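Local coordinates for o-succinylbenzoate synthase (PDB 2OZT), which catalyses the metal-dependent dehydration of 2-succinyl-6-hydroxy-2,4-cyclohexadiene-1-carboxylate to 2-succinylbenzoate, a step on the route to phylloquinone, at residues L35-E38 / Q39-G43; A94-S97 / V98-P102; L309-L312 / T313-E316. All coordinates share one frame; numbering follows the deposited sequence.

Contact 1: L35-E38 / Q39-G43; sequences LEDE and QGQVG
Asp37 and Gln41 meet across a local turn contact that closes the beta hairpin of strands 23-36 and 42-47, at the edge of the antiparallel sheet of the N-terminal domain. The Asp37 carboxylate reaches over the loop and divides its work between two oxygens. OD1 accepts from the backbone N of Gln41 at 2.8 Å, met from above the carboxylate plane, and more weakly from Gly40 N. OD2 offers its syn lone pair to NE2 of Gln41 at 2.6 Å, and that oxygen lies near the plane of the Gln41 amide. With CG of Asp37 set between its backbone N and carbonyl carbon (chi1 67°), the carboxylate is held over the loop rather than swung away from it. The loop itself is a type I beta turn from Asp37 to Gly40 with a G1 beta bulge at Gly40. Gly40 N closes the turn onto Asp37 O at 3.0 Å, and Asp37 N closes the bulge onto Gln41 O at 2.9 Å; Gly40 has a positive phi of 116°, at which a CB would jam against the preceding carbonyl. Beyond the bulge, Leu35 and Gly43 form an antiparallel hydrogen-bonded pair, while Glu36 and Val42 form a non-hydrogen-bonded one, with Glu36 CG 3.9 Å from Val42 CG2. The extended Glu36 chain ends in a salt bridge to Arg34. On the other face Leu35 packs on Ala94 and Trp95 of helix 85-97.

Contact 2: A94-S97 / V98-P102; sequences AWQS and VGRLP
At the C-terminal end of helix 85-97 the backbone turns off, Val98 N donating to Trp95 O at 3.3 Å and Arg100 N turning back to Ser97 O at 2.9 Å, while Gly99 between them takes a positive phi of 72°. Arg100 then runs back alongside Gln96, its chain extended from CG to NE and its guanidinium plane 21° from the Gln96 amide. NH1 donates to the backbone O of Gln96 at 2.7 Å, and that oxygen lies close to the guanidinium plane, at its edge. Val98 CG2 rests against Ala94 O and Trp95 O, and the residue continues onto Leu35 and Leu3 of the N-terminal sheet. Buried Ser97 turns its hydroxyl back along the helix: OG, lodged between its own N and carbonyl carbon (chi1 74°), donates to Ala94 O at 2.8 Å and is also hydrogen-bonded to Tyr44 N. Its CB meets Leu101 CD2 at 3.8 Å. An alanine at Ser97 removes the hydroxyl that joins Ala94 O to Tyr44 N, and would probably leave both without that mate and weaken the tie of the helix end to strand 42-47. One water bridges Trp95 O and Val98 O. Carbonyls of the last turn, where regular i to i+4 bonding gives out (Val98 N reaches Ala94 O only weakly), are met by a hydroxyl, a guanidinium, loop amides and water, and the positive charge of Arg100 probably suits the negative end of the helix dipole.

Contact 3: L309-L312 / T313-E316; sequences LTTL and TAYE
Leu309 lies over one face of the Tyr315 ring, a CH-pi contact just ahead of an N-capped helix, 312-320, the last of the chain. Its CD1 stands 3.6 Å from the ring centroid and 15° off the ring normal, with CB of the same leucine near the CE1 side. The other methyl, CD2, touches Ala314 CB at 3.9 Å, so the two branches of Leu309 are spent on successive residues of the first turn. Thr311 is the N-cap. Its OG1 accepts from Ala314 N at 3.1 Å, a bond made possible because OG1 sits between the backbone N and the carbonyl carbon (chi1 66°). The backbone O of Thr311 takes a second, weak bond from the same amide and borders the edge of the tyrosine ring. One residue on, Leu312 O receives Glu316 N at 3.1 Å, an i to i+4 bond of the helix. Helix 277-290 backs this shell: Leu309 packs on Ala277 and Ile278, its N bonds to Thr281 OG1, and Tyr315 touches Ile278 and Thr281. Beyond lies the N-terminal sheet, where the Tyr44 ring meets that of Tyr315 and Tyr44 OH hydrogen-bonds to Glu316 OE1; Glu316 OE2 forms a salt bridge with Arg34. At the far end of the ring a water lies in its plane, 2.9 Å from Tyr315 OH, and donates to Leu309 O at 2.8 Å.

Overall arrangement
The three contacts show how local chemistry follows place in a fold. Contacts 1 and 2 are partly buried and touch directly: Gly43 CA comes 3.0 Å from Ser97 OG, and Gln41 OE1 lies against Gly99 CA, joining hairpin to helix end. Contact 3 is a surface contact, which meets contact 2 where Leu101 and Pro102 lean on Tyr315 and on residues 310-312, but does not touch contact 1. A carboxylate organises the turn of contact 1, donors from the following loop meet carbonyls at the helix C-terminus in contact 2, and a threonine caps a helix start in contact 3. Arg34, on strand 23-36, pairs with both Glu36 and Glu316. All three lie away from the metal site.

Contact 1: L35-E38 / Q39-G43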
loop_
_atom_site.group_PDB
_atom_site.type_symbol
_atom_site.label_atom_id
_atom_site.label_comp_id
_atom_site.label_asym_id
_atom_site.label_seq_id
_atom_site.Cartn_x
_atom_site.Cartn_y
_atom_site.Cartn_z
ATOM N N LEU A 35 -6.460 21.983 8.075
ATOM C CA LEU A 35 -6.143 23.229 7.368
ATOM C C LEU A 35 -7.434 24.038 7.333
ATOM O O LEU A 35 -8.489 23.477 7.183
ATOM C CB LEU A 35 -5.690 22.908 5.942
ATOM C CG LEU A 35 -4.192 22.685 5.747
ATOM C CD1 LEU A 35 -3.657 21.532 6.631
ATOM C CD2 LEU A 35 -3.872 22.447 4.266
ATOM N N GLU A 36 -7.344 25.352 7.549
ATOM C CA GLU A 36 -8.564 26.163 7.473
ATOM C C GLU A 36 -8.242 27.483 6.813
ATOM O O GLU A 36 -7.279 28.146 7.179
ATOM C CB GLU A 36 -9.144 26.364 8.861
ATOM C CG GLU A 36 -10.516 27.147 8.875
ATOM C CD GLU A 36 -11.156 27.244 10.240
ATOM O OE1 GLU A 36 -10.788 26.503 11.173
ATOM O OE2 GLU A 36 -12.084 28.085 10.412
ATOM N N ASP A 37 -9.054 27.853 5.822
ATOM C CA ASP A 37 -8.837 29.157 5.184
ATOM C C ASP A 37 -9.602 30.273 5.899
ATOM O O ASP A 37 -10.354 30.031 6.859
ATOM C CB ASP A 37 -9.127 29.111 3.665
ATOM C CG ASP A 37 -10.593 28.868 3.325
ATOM O OD1 ASP A 37 -11.501 29.042 4.179
ATOM O OD2 ASP A 37 -10.898 28.501 2.159
ATOM N N GLU A 38 -9.390 31.497 5.428
ATOM C CA GLU A 38 -9.932 32.685 6.101
ATOM C C GLU A 38 -11.453 32.598 6.243
ATOM O O GLU A 38 -12.007 33.050 7.249
ATOM C CB GLU A 38 -9.525 33.964 5.350
ATOM C CG GLU A 38 -10.465 35.178 5.601
ATOM C CD GLU A 38 -10.111 36.025 6.822
ATOM O OE1 GLU A 38 -9.456 37.083 6.637
ATOM O OE2 GLU A 38 -10.517 35.666 7.957
ATOM N N GLN A 39 -12.120 32.034 5.242
ATOM C CA GLN A 39 -13.569 31.905 5.261
ATOM C C GLN A 39 -14.119 30.832 6.209
ATOM O O GLN A 39 -15.255 30.917 6.653
ATOM C CB GLN A 39 -14.076 31.658 3.847
ATOM C CG GLN A 39 -15.574 31.625 3.744
ATOM C CD GLN A 39 -15.997 31.185 2.374
ATOM O OE1 GLN A 39 -15.954 31.979 1.426
ATOM N NE2 GLN A 39 -16.410 29.915 2.247
ATOM N N GLY A 40 -13.324 29.820 6.531
ATOM C CA GLY A 40 -13.847 28.742 7.367
ATOM C C GLY A 40 -13.889 27.393 6.669
ATOM O O GLY A 40 -14.406 26.408 7.223
ATOM N N GLN A 41 -13.365 27.339 5.454
ATOM C CA GLN A 41 -13.332 26.034 4.737
ATOM C C GLN A 41 -12.189 25.245 5.337
ATOM O O GLN A 41 -11.190 25.834 5.707
ATOM C CB GLN A 41 -13.098 26.208 3.262
ATOM C CG GLN A 41 -14.257 26.969 2.584
ATOM C CD GLN A 41 -14.009 27.098 1.135
ATOM O OE1 GLN A 41 -14.746 26.551 0.321
ATOM N NE2 GLN A 41 -12.965 27.813 0.784
ATOM N N VAL A 42 -12.377 23.933 5.441
ATOM C CA VAL A 42 -11.406 23.102 6.184
ATOM C C VAL A 42 -10.950 21.955 5.294
ATOM O O VAL A 42 -11.709 21.473 4.459
ATOM C CB VAL A 42 -12.019 22.557 7.457
ATOM C CG1 VAL A 42 -11.060 21.595 8.168
ATOM C CG2 VAL A 42 -12.291 23.677 8.434
ATOM N N GLY A 43 -9.687 21.558 5.452
ATOM C CA GLY A 43 -9.199 20.345 4.753
ATOM C C GLY A 43 -8.420 19.533 5.772
ATOM O O GLY A 43 -8.033 20.042 6.831
#

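Contact 2: A94-S97 / V98-P102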
loop_
_atom_site.group_PDB
_atom_site.type_symbol
_atom_site.label_atom_id
_atom_site.label_comp_id
_atom_site.label_asym_id
_atom_site.label_seq_id
_atom_site.Cartn_x
_atom_site.Cartn_y
_atom_site.Cartn_z
ATOM N N ALA A 94 -3.989 17.203 2.136
ATOM C CA ALA A 94 -4.698 18.150 2.973
ATOM C C ALA A 94 -4.989 19.406 2.157
ATOM O O ALA A 94 -6.124 19.895 2.190
ATOM C CB ALA A 94 -3.850 18.491 4.206
ATOM N N TRP A 95 -3.981 19.937 1.489
ATOM C CA TRP A 95 -4.168 21.205 0.713
ATOM C C TRP A 95 -5.274 21.009 -0.316
ATOM O O TRP A 95 -6.169 21.845 -0.464
ATOM C CB TRP A 95 -2.877 21.557 -0.000
ATOM C CG TRP A 95 -2.899 22.906 -0.688
ATOM C CD1 TRP A 95 -3.121 23.148 -2.011
ATOM C CD2 TRP A 95 -2.643 24.171 -0.079
ATOM N NE1 TRP A 95 -3.038 24.505 -2.263
ATOM C CE2 TRP A 95 -2.757 25.153 -1.093
ATOM C CE3 TRP A 95 -2.345 24.579 1.228
ATOM C CZ2 TRP A 95 -2.566 26.520 -0.837
ATOM C CZ3 TRP A 95 -2.156 25.972 1.481
ATOM C CH2 TRP A 95 -2.278 26.905 0.444
ATOM N N GLN A 96 -5.221 19.893 -1.022
ATOM C CA GLN A 96 -6.169 19.695 -2.118
ATOM C C GLN A 96 -7.582 19.506 -1.601
ATOM O O GLN A 96 -8.554 19.812 -2.323
ATOM C CB GLN A 96 -5.715 18.520 -2.975
ATOM C CG GLN A 96 -4.444 18.825 -3.808
ATOM C CD GLN A 96 -4.563 20.064 -4.736
ATOM O OE1 GLN A 96 -5.612 20.317 -5.325
ATOM N NE2 GLN A 96 -3.480 20.819 -4.860
ATOM N N SER A 97 -7.736 19.044 -0.360
ATOM C CA SER A 97 -9.062 18.831 0.223
ATOM C C SER A 97 -9.800 20.087 0.698
ATOM O O SER A 97 -10.994 19.992 0.938
ATOM C CB SER A 97 -9.018 17.820 1.389
ATOM O OG SER A 97 -8.430 18.403 2.574
ATOM N N VAL A 98 -9.082 21.199 0.870
ATOM C CA VAL A 98 -9.697 22.405 1.467
ATOM C C VAL A 98 -10.859 22.858 0.589
ATOM O O VAL A 98 -10.655 23.203 -0.584
ATOM C CB VAL A 98 -8.693 23.542 1.660
ATOM C CG1 VAL A 98 -9.391 24.842 2.157
ATOM C CG2 VAL A 98 -7.592 23.160 2.686
ATOM N N GLY A 99 -12.046 22.867 1.194
ATOM C CA GLY A 99 -13.276 23.285 0.509
ATOM C C GLY A 99 -13.765 22.288 -0.523
ATOM O O GLY A 99 -14.657 22.606 -1.331
ATOM N N ARG A 100 -13.218 21.067 -0.498
ATOM C CA ARG A 100 -13.618 20.002 -1.450
ATOM C C ARG A 100 -14.214 18.761 -0.773
ATOM O O ARG A 100 -14.570 17.783 -1.444
ATOM C CB ARG A 100 -12.440 19.637 -2.366
ATOM C CG ARG A 100 -11.983 20.773 -3.280
ATOM C CD ARG A 100 -10.992 20.286 -4.339
ATOM N NE ARG A 100 -10.523 21.351 -5.238
ATOM C CZ ARG A 100 -9.419 22.081 -5.060
ATOM N NH1 ARG A 100 -8.636 21.894 -4.007
ATOM N NH2 ARG A 100 -9.096 23.023 -5.939
ATOM N N LEU A 101 -14.320 18.784 0.553
ATOM C CA LEU A 101 -14.872 17.666 1.311
ATOM C C LEU A 101 -16.377 17.772 1.517
ATOM O O LEU A 101 -16.898 18.895 1.691
ATOM C CB LEU A 101 -14.192 17.569 2.678
ATOM C CG LEU A 101 -12.674 17.380 2.645
ATOM C CD1 LEU A 101 -12.133 17.389 4.085
ATOM C CD2 LEU A 101 -12.370 16.036 1.980
ATOM N N PRO A 102 -17.076 16.628 1.547
ATOM C CA PRO A 102 -16.536 15.253 1.386
ATOM C C PRO A 102 -16.338 14.838 -0.073
ATOM O O PRO A 102 -16.992 15.369 -0.959
ATOM C CB PRO A 102 -17.626 14.389 1.983
ATOM C CG PRO A 102 -18.922 15.210 1.613
ATOM C CD PRO A 102 -18.543 16.630 1.773
HETATM O O HOH W 1 -8.408 23.591 -2.105
HETATM O O HOH W 2 -13.673 20.877 2.747
#

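Contact 3: L309-L312 / T313-E316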
loop_
_atom_site.group_PDB
_atom_site.type_symbol
_atom_site.label_atom_id
_atom_site.label_comp_id
_atom_site.label_asym_id
_atom_site.label_seq_id
_atom_site.Cartn_x
_atom_site.Cartn_y
_atom_site.Cartn_z
ATOM N N LEU A 309 -14.618 8.257 4.892
ATOM C CA LEU A 309 -15.326 9.398 5.455
ATOM C C LEU A 309 -16.235 10.031 4.412
ATOM O O LEU A 309 -15.771 10.463 3.365
ATOM C CB LEU A 309 -14.302 10.402 5.964
ATOM C CG LEU A 309 -13.401 9.831 7.076
ATOM C CD1 LEU A 309 -12.205 10.746 7.275
ATOM C CD2 LEU A 309 -14.147 9.696 8.365
ATOM N N THR A 310 -17.533 10.093 4.725
ATOM C CA THR A 310 -18.554 10.505 3.742
ATOM C C THR A 310 -19.177 11.879 4.030
ATOM O O THR A 310 -19.958 12.390 3.220
ATOM C CB THR A 310 -19.669 9.440 3.597
ATOM O OG1 THR A 310 -20.383 9.321 4.831
ATOM C CG2 THR A 310 -19.095 8.075 3.213
ATOM N N THR A 311 -18.836 12.462 5.175
ATOM C CA THR A 311 -19.359 13.763 5.575
ATOM C C THR A 311 -18.246 14.616 6.167
ATOM O O THR A 311 -17.282 14.092 6.717
ATOM C CB THR A 311 -20.498 13.641 6.635
ATOM O OG1 THR A 311 -19.960 13.104 7.849
ATOM C CG2 THR A 311 -21.650 12.757 6.145
ATOM N N LEU A 312 -18.371 15.930 6.050
ATOM C CA LEU A 312 -17.410 16.841 6.665
ATOM C C LEU A 312 -17.421 16.736 8.201
ATOM O O LEU A 312 -16.366 16.780 8.843
ATOM C CB LEU A 312 -17.657 18.277 6.203
ATOM C CG LEU A 312 -16.663 19.402 6.521
ATOM C CD1 LEU A 312 -15.189 18.987 6.450
ATOM C CD2 LEU A 312 -16.919 20.564 5.572
ATOM N N THR A 313 -18.600 16.562 8.790
ATOM C CA THR A 313 -18.687 16.376 10.239
ATOM C C THR A 313 -17.931 15.139 10.727
ATOM O O THR A 313 -17.399 15.135 11.844
ATOM C CB THR A 313 -20.145 16.273 10.703
ATOM O OG1 THR A 313 -20.773 15.171 10.044
ATOM C CG2 THR A 313 -20.880 17.551 10.380
ATOM N N ALA A 314 -17.877 14.093 9.896
ATOM C CA ALA A 314 -17.131 12.884 10.257
ATOM C C ALA A 314 -15.640 13.184 10.431
ATOM O O ALA A 314 -14.993 12.628 11.337
ATOM C CB ALA A 314 -17.315 11.785 9.223
ATOM N N TYR A 315 -15.098 14.053 9.577
ATOM C CA TYR A 315 -13.716 14.495 9.743
ATOM C C TYR A 315 -13.586 15.272 11.044
ATOM O O TYR A 315 -12.632 15.069 11.801
ATOM C CB TYR A 315 -13.272 15.411 8.607
ATOM C CG TYR A 315 -12.960 14.696 7.301
ATOM C CD1 TYR A 315 -13.962 14.406 6.384
ATOM C CD2 TYR A 315 -11.654 14.391 6.961
ATOM C CE1 TYR A 315 -13.688 13.775 5.173
ATOM C CE2 TYR A 315 -11.355 13.763 5.751
ATOM C CZ TYR A 315 -12.375 13.450 4.860
ATOM O OH TYR A 315 -12.098 12.834 3.645
ATOM N N GLU A 316 -14.526 16.196 11.269
ATOM C CA GLU A 316 -14.473 17.025 12.475
ATOM C C GLU A 316 -14.561 16.193 13.753
ATOM O O GLU A 316 -13.835 16.482 14.709
ATOM C CB GLU A 316 -15.535 18.122 12.451
ATOM C CG GLU A 316 -15.188 19.294 11.496
ATOM C CD GLU A 316 -14.157 20.315 12.055
ATOM O OE1 GLU A 316 -13.040 19.941 12.546
ATOM O OE2 GLU A 316 -14.464 21.532 11.976
HETATM O O HOH W 3 -14.473 12.607 2.056
#